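Side-chain contacts in Two-component response regulator yesN (Fusobacterium nucleatum, PDB 3LSG), which probably binds specific DNA sequences as a transcription factor through its C-terminal helix-turn-helix domain, as part of a two-component response regulator: residues A[5-10]-A[23-28]; A[55-60]-A[84-89]. One frame throughout, in Å; residues are numbered along the deposited sequence.

Interaction 1 (A[5-10]-A[23-28])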
loop_
_atom_site.group_PDB
_atom_site.type_symbol
_atom_site.label_atom_id
_atom_site.label_comp_id
_atom_site.label_asym_id
_atom_site.label_seq_id
_atom_site.Cartn_x
_atom_site.Cartn_y
_atom_site.Cartn_z
ATOM N N GLU A 5 -15.201 -7.173 -16.628
ATOM C CA GLU A 5 -14.122 -7.529 -17.542
ATOM C C GLU A 5 -13.282 -6.309 -17.924
ATOM O O GLU A 5 -12.069 -6.410 -18.129
ATOM C CB GLU A 5 -14.689 -8.232 -18.777
ATOM C CG GLU A 5 -15.481 -9.493 -18.435
ATOM C CD GLU A 5 -16.358 -9.982 -19.580
ATOM O OE1 GLU A 5 -16.024 -9.712 -20.755
ATOM O OE2 GLU A 5 -17.382 -10.642 -19.297
ATOM N N LEU A 6 -13.929 -5.152 -18.000
ATOM C CA LEU A 6 -13.224 -3.894 -18.193
ATOM C C LEU A 6 -12.241 -3.666 -17.050
ATOM O O LEU A 6 -11.065 -3.366 -17.275
ATOM C CB LEU A 6 -14.224 -2.729 -18.259
ATOM C CG LEU A 6 -14.126 -1.818 -19.477
ATOM C CD1 LEU A 6 -14.236 -2.612 -20.778
ATOM C CD2 LEU A 6 -15.199 -0.742 -19.412
ATOM N N ILE A 7 -12.737 -3.791 -15.822
ATOM C CA ILE A 7 -11.911 -3.656 -14.624
ATOM C C ILE A 7 -10.771 -4.670 -14.609
ATOM O O ILE A 7 -9.633 -4.333 -14.288
ATOM C CB ILE A 7 -12.755 -3.793 -13.334
ATOM C CG1 ILE A 7 -13.573 -2.519 -13.110
ATOM C CG2 ILE A 7 -11.854 -4.046 -12.127
ATOM C CD1 ILE A 7 -14.797 -2.710 -12.240
ATOM N N GLN A 8 -11.075 -5.911 -14.961
ATOM C CA GLN A 8 -10.045 -6.945 -15.051
ATOM C C GLN A 8 -8.942 -6.575 -16.019
ATOM O O GLN A 8 -7.764 -6.763 -15.727
ATOM C CB GLN A 8 -10.667 -8.292 -15.437
ATOM C CG GLN A 8 -11.397 -8.955 -14.282
ATOM C CD GLN A 8 -12.245 -10.131 -14.716
ATOM O OE1 GLN A 8 -12.527 -10.303 -15.899
ATOM N NE2 GLN A 8 -12.670 -10.943 -13.751
ATOM N N ASN A 9 -9.327 -6.035 -17.173
ATOM C CA ASN A 9 -8.364 -5.683 -18.211
ATOM C C ASN A 9 -7.447 -4.547 -17.792
ATOM O O ASN A 9 -6.246 -4.584 -18.032
ATOM C CB ASN A 9 -9.083 -5.287 -19.508
ATOM C CG ASN A 9 -9.695 -6.472 -20.220
ATOM O OD1 ASN A 9 -9.647 -7.605 -19.732
ATOM N ND2 ASN A 9 -10.283 -6.216 -21.385
ATOM N N ILE A 10 -8.029 -3.516 -17.196
ATOM C CA ILE A 10 -7.245 -2.385 -16.736
ATOM C C ILE A 10 -6.209 -2.873 -15.739
ATOM O O ILE A 10 -5.036 -2.507 -15.812
ATOM C CB ILE A 10 -8.141 -1.317 -16.059
ATOM C CG1 ILE A 10 -9.132 -0.727 -17.060
ATOM C CG2 ILE A 10 -7.306 -0.185 -15.472
ATOM C CD1 ILE A 10 -10.119 0.199 -16.385
ATOM N N SER A 23 -7.366 4.907 -6.724
ATOM C CA SER A 23 -7.698 6.218 -7.291
ATOM C C SER A 23 -7.443 6.335 -8.805
ATOM O O SER A 23 -8.199 6.986 -9.532
ATOM C CB SER A 23 -6.938 7.317 -6.532
ATOM O OG SER A 23 -7.436 7.430 -5.206
ATOM N N VAL A 24 -6.376 5.707 -9.276
ATOM C CA VAL A 24 -6.076 5.691 -10.703
ATOM C C VAL A 24 -7.157 4.886 -11.426
ATOM O O VAL A 24 -7.669 5.306 -12.467
ATOM C CB VAL A 24 -4.679 5.083 -10.967
ATOM C CG1 VAL A 24 -4.422 4.926 -12.470
ATOM C CG2 VAL A 24 -3.593 5.932 -10.320
ATOM N N LEU A 25 -7.516 3.729 -10.870
ATOM C CA LEU A 25 -8.597 2.931 -11.448
ATOM C C LEU A 25 -9.923 3.701 -11.470
ATOM O O LEU A 25 -10.624 3.750 -12.481
ATOM C CB LEU A 25 -8.778 1.618 -10.684
ATOM C CG LEU A 25 -9.863 0.674 -11.209
ATOM C CD1 LEU A 25 -9.675 0.380 -12.715
ATOM C CD2 LEU A 25 -9.862 -0.628 -10.434
ATOM N N SER A 26 -10.270 4.314 -10.353
ATOM C CA SER A 26 -11.581 4.937 -10.258
ATOM C C SER A 26 -11.678 6.067 -11.287
ATOM O O SER A 26 -12.715 6.252 -11.938
ATOM C CB SER A 26 -11.849 5.409 -8.816
ATOM O OG SER A 26 -11.202 6.644 -8.560
ATOM N N GLU A 27 -10.578 6.788 -11.465
ATOM C CA GLU A 27 -10.512 7.890 -12.431
ATOM C C GLU A 27 -10.700 7.367 -13.848
ATOM O O GLU A 27 -11.369 7.989 -14.674
ATOM C CB GLU A 27 -9.172 8.625 -12.300
ATOM C CG GLU A 27 -8.685 9.337 -13.567
ATOM C CD GLU A 27 -7.767 8.464 -14.450
ATOM O OE1 GLU A 27 -6.973 7.620 -13.925
ATOM O OE2 GLU A 27 -7.834 8.642 -15.688
ATOM N N LYS A 28 -10.121 6.205 -14.123
ATOM C CA LYS A 28 -10.280 5.585 -15.428
ATOM C C LYS A 28 -11.727 5.189 -15.668
ATOM O O LYS A 28 -12.171 5.108 -16.801
ATOM C CB LYS A 28 -9.377 4.345 -15.562
ATOM C CG LYS A 28 -7.921 4.662 -15.820
ATOM C CD LYS A 28 -7.237 3.529 -16.554
ATOM C CE LYS A 28 -5.996 4.030 -17.276
ATOM N NZ LYS A 28 -5.459 3.026 -18.229
#

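Interaction 2 (A[55-60]-A[84-89]). With PO4 (phosphate ion), chain F.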
loop_
_atom_site.group_PDB
_atom_site.type_symbol
_atom_site.label_atom_id
_atom_site.label_comp_id
_atom_site.label_asym_id
_atom_site.label_seq_id
_atom_site.Cartn_x
_atom_site.Cartn_y
_atom_site.Cartn_z
ATOM N N LYS A 55 -2.685 -10.350 -7.954
ATOM C CA LYS A 55 -2.115 -10.355 -9.300
ATOM C C LYS A 55 -0.589 -10.207 -9.270
ATOM O O LYS A 55 0.131 -10.879 -10.010
ATOM C CB LYS A 55 -2.754 -9.266 -10.163
ATOM C CG LYS A 55 -4.238 -9.494 -10.394
ATOM C CD LYS A 55 -4.483 -10.411 -11.578
ATOM C CE LYS A 55 -4.055 -9.711 -12.864
ATOM N NZ LYS A 55 -4.666 -10.319 -14.079
ATOM N N ARG A 56 -0.102 -9.317 -8.418
ATOM C CA ARG A 56 1.330 -9.097 -8.279
ATOM C C ARG A 56 2.083 -10.299 -7.680
ATOM O O ARG A 56 3.174 -10.632 -8.142
ATOM C CB ARG A 56 1.583 -7.835 -7.452
ATOM C CG ARG A 56 1.005 -6.582 -8.119
ATOM C CD ARG A 56 1.162 -5.336 -7.258
ATOM N NE ARG A 56 1.153 -4.133 -8.099
ATOM C CZ ARG A 56 0.959 -2.903 -7.639
ATOM N NH1 ARG A 56 0.746 -2.694 -6.342
ATOM N NH2 ARG A 56 0.983 -1.883 -8.477
HETATM N N MSE A 57 1.505 -10.935 -6.665
HETATM C CA MSE A 57 2.117 -12.116 -6.056
HETATM C C MSE A 57 2.157 -13.303 -7.026
HETATM O O MSE A 57 3.137 -14.052 -7.086
HETATM C CB MSE A 57 1.362 -12.520 -4.779
HETATM C CG MSE A 57 1.465 -11.518 -3.622
HETATM SE SE MSE A 57 3.299 -11.053 -3.109
HETATM C CE MSE A 57 3.709 -9.576 -4.315
ATOM N N GLU A 58 1.081 -13.483 -7.783
ATOM C CA GLU A 58 1.049 -14.556 -8.755
ATOM C C GLU A 58 2.118 -14.355 -9.826
ATOM O O GLU A 58 2.781 -15.309 -10.217
ATOM C CB GLU A 58 -0.357 -14.726 -9.343
ATOM C CG GLU A 58 -1.329 -15.303 -8.301
ATOM C CD GLU A 58 -2.800 -15.304 -8.720
ATOM O OE1 GLU A 58 -3.170 -14.649 -9.721
ATOM O OE2 GLU A 58 -3.596 -15.965 -8.018
ATOM N N LYS A 59 2.314 -13.114 -10.265
ATOM C CA LYS A 59 3.373 -12.816 -11.222
ATOM C C LYS A 59 4.749 -13.009 -10.563
ATOM O O LYS A 59 5.666 -13.521 -11.183
ATOM C CB LYS A 59 3.223 -11.399 -11.773
ATOM C CG LYS A 59 4.230 -10.996 -12.847
ATOM C CD LYS A 59 4.267 -12.004 -13.991
ATOM C CE LYS A 59 4.933 -11.408 -15.243
ATOM N NZ LYS A 59 4.941 -12.360 -16.389
ATOM N N ALA A 60 4.876 -12.639 -9.292
ATOM C CA ALA A 60 6.139 -12.816 -8.587
ATOM C C ALA A 60 6.490 -14.298 -8.545
ATOM O O ALA A 60 7.624 -14.694 -8.824
ATOM C CB ALA A 60 6.043 -12.253 -7.192
ATOM N N ASN A 84 12.266 -4.560 -0.139
ATOM C CA ASN A 84 12.009 -5.148 1.170
ATOM C C ASN A 84 10.530 -5.199 1.509
ATOM O O ASN A 84 10.071 -6.139 2.153
ATOM C CB ASN A 84 12.798 -4.438 2.257
ATOM C CG ASN A 84 14.270 -4.745 2.166
ATOM O OD1 ASN A 84 14.657 -5.901 1.980
ATOM N ND2 ASN A 84 15.098 -3.719 2.274
ATOM N N TYR A 85 9.782 -4.204 1.048
ATOM C CA TYR A 85 8.335 -4.220 1.218
ATOM C C TYR A 85 7.739 -5.359 0.394
ATOM O O TYR A 85 6.887 -6.092 0.867
ATOM C CB TYR A 85 7.710 -2.876 0.829
ATOM C CG TYR A 85 6.279 -2.725 1.324
ATOM C CD1 TYR A 85 5.988 -2.718 2.691
ATOM C CD2 TYR A 85 5.227 -2.596 0.429
ATOM C CE1 TYR A 85 4.687 -2.584 3.146
ATOM C CE2 TYR A 85 3.921 -2.452 0.866
ATOM C CZ TYR A 85 3.652 -2.447 2.225
ATOM O OH TYR A 85 2.345 -2.302 2.650
ATOM N N PHE A 86 8.190 -5.496 -0.846
ATOM C CA PHE A 86 7.859 -6.670 -1.660
ATOM C C PHE A 86 8.090 -7.992 -0.917
ATOM O O PHE A 86 7.229 -8.857 -0.896
ATOM C CB PHE A 86 8.657 -6.687 -2.972
ATOM C CG PHE A 86 8.660 -8.048 -3.663
ATOM C CD1 PHE A 86 7.494 -8.564 -4.230
ATOM C CD2 PHE A 86 9.808 -8.803 -3.724
ATOM C CE1 PHE A 86 7.488 -9.815 -4.849
ATOM C CE2 PHE A 86 9.816 -10.048 -4.356
ATOM C CZ PHE A 86 8.663 -10.551 -4.913
ATOM N N ILE A 87 9.255 -8.142 -0.300
ATOM C CA ILE A 87 9.557 -9.368 0.436
ATOM C C ILE A 87 8.573 -9.595 1.594
ATOM O O ILE A 87 8.109 -10.718 1.810
ATOM C CB ILE A 87 11.016 -9.359 0.949
ATOM C CG1 ILE A 87 11.999 -9.663 -0.196
ATOM C CG2 ILE A 87 11.202 -10.375 2.070
ATOM C CD1 ILE A 87 13.441 -9.211 0.120
ATOM N N THR A 88 8.228 -8.527 2.321
ATOM C CA THR A 88 7.278 -8.655 3.418
ATOM C C THR A 88 5.873 -9.037 2.943
ATOM O O THR A 88 5.191 -9.820 3.612
ATOM C CB THR A 88 7.184 -7.385 4.293
ATOM O OG1 THR A 88 6.534 -6.341 3.559
ATOM C CG2 THR A 88 8.565 -6.928 4.738
ATOM N N LYS A 89 5.433 -8.494 1.808
ATOM C CA LYS A 89 4.112 -8.855 1.290
ATOM C C LYS A 89 4.124 -10.308 0.808
ATOM O O LYS A 89 3.189 -11.060 1.064
ATOM C CB LYS A 89 3.671 -7.914 0.153
ATOM C CG LYS A 89 3.273 -6.499 0.600
ATOM C CD LYS A 89 2.024 -6.540 1.473
ATOM C CE LYS A 89 1.419 -5.164 1.669
ATOM N NZ LYS A 89 0.348 -5.193 2.711
HETATM P P PO4 F . -0.876 -1.794 1.685
HETATM O O1 PO4 F . -1.876 -2.269 0.668
HETATM O O2 PO4 F . -1.340 -0.513 2.327
HETATM O O3 PO4 F . -0.724 -2.859 2.747
HETATM O O4 PO4 F . 0.446 -1.552 1.001
#

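Interaction 1 (A[5-10]-A[23-28])
Ile10 and Leu25 carry the apolar part of this contact, and one methyl of the leucine takes most of it. Leu25 CD1 is met by both branches of the isoleucine, with Ile10 CG2 3.7 Å from Leu25 CD1 and Ile10 CD1 at the same distance from it. The CB of Ile10 points toward helix 22-28. Leu25 reaches across by its torsion instead: CG lies anti to the backbone N (chi1 -179°), which carries the two terminal methyls nearer than the direction of CB would suggest. A looser touch, Ile7 CG2 to Leu25 CD2 at 4.3 Å, brings in the other leucine methyl.

In sequence and topology the chain matches the AraC-type DNA-binding domain, in which helix 22-28 and helix 33-44 would form the first helix-turn-helix, with helix 2-14 packed against it. The short segments of helices 2-14 and 22-28 run at 133° to each other, their axes 11.2 Å apart at closest approach. Leu36 touches Leu25 while Phe40 and Phe44 touch Ile7, so helix 33-44 packs on both residues; Phe48 adds to Leu25.

The remaining contact is with the aliphatic part of a charged side chain. Lys28, extended beyond CG, runs alongside Ile10 with the two chains pointing opposite ways, its CD 3.9 Å from Ile10 CG2, at the exposed margin of the interface. Hydrogen bonds between the segments are absent; among the polar side chains on helix 22-28, Ser26 OG bonds to Ser33 OG, joining the helix to the start of helix 33-44.

Interaction 2 (A[55-60]-A[84-89])
Where the long connecting helix 48-66 meets helix 83-94, the presumed recognition helix of the second helix-turn-helix, Met57 and Ala60 abut the edge of the Phe86 ring. Ala60 CB lies in the ring plane, 3.7 Å from Phe86 CE1. The selenomethionine Met57 comes to the same edge with its terminal methyl, CE being 3.8 Å from Phe86 CE1. Bends at chi2 (-54°) and chi3 (87°) turn that methyl to the ring, while SE sits 4.1 Å from the backbone C of Lys89. Ile74 touches both Ala60 and Phe86, extending the apolar cluster to helix 71-77.

Beyond this buried patch, Lys89 CG lies over one face of the Tyr85 ring, 4.1 Å above the plane and toward its rim, and both residues hold a phosphate ion, probably from the crystallisation liquor. Tyr85 OH donates to phosphate O4 over 2.6 Å, and Lys89 NZ donates to phosphate O3 over 2.6 Å. Tyr85 and Lys89 of the second subunit bind the same ion.

The segments cross nearly at right angles (96°). Helix 48-66 follows helices 22-28 and 33-44 and precedes helices 71-77 and 83-94, the order typical of the AraC-type fold, in which a long helix joins two helix-turn-helix motifs.

The two contacts lie on opposite sides of the chain's centre, about 21 Å apart between their own centres, and share no helix. Interaction 1 is partly buried and has an exposed lysine at its margin; interaction 2 is a buried contact and lies nearer the centre. Both rest on apolar packing without hydrogen bonds between their segments, but one joins aliphatic branches to each other and the other sets two methyls, of an alanine and a selenomethionine, against an aromatic edge. Helix 48-66 relates them: Phe48 at its start touches Leu25 of interaction 1, and its segment 55-60 forms half of interaction 2. An ion shared between subunits borders interaction 2.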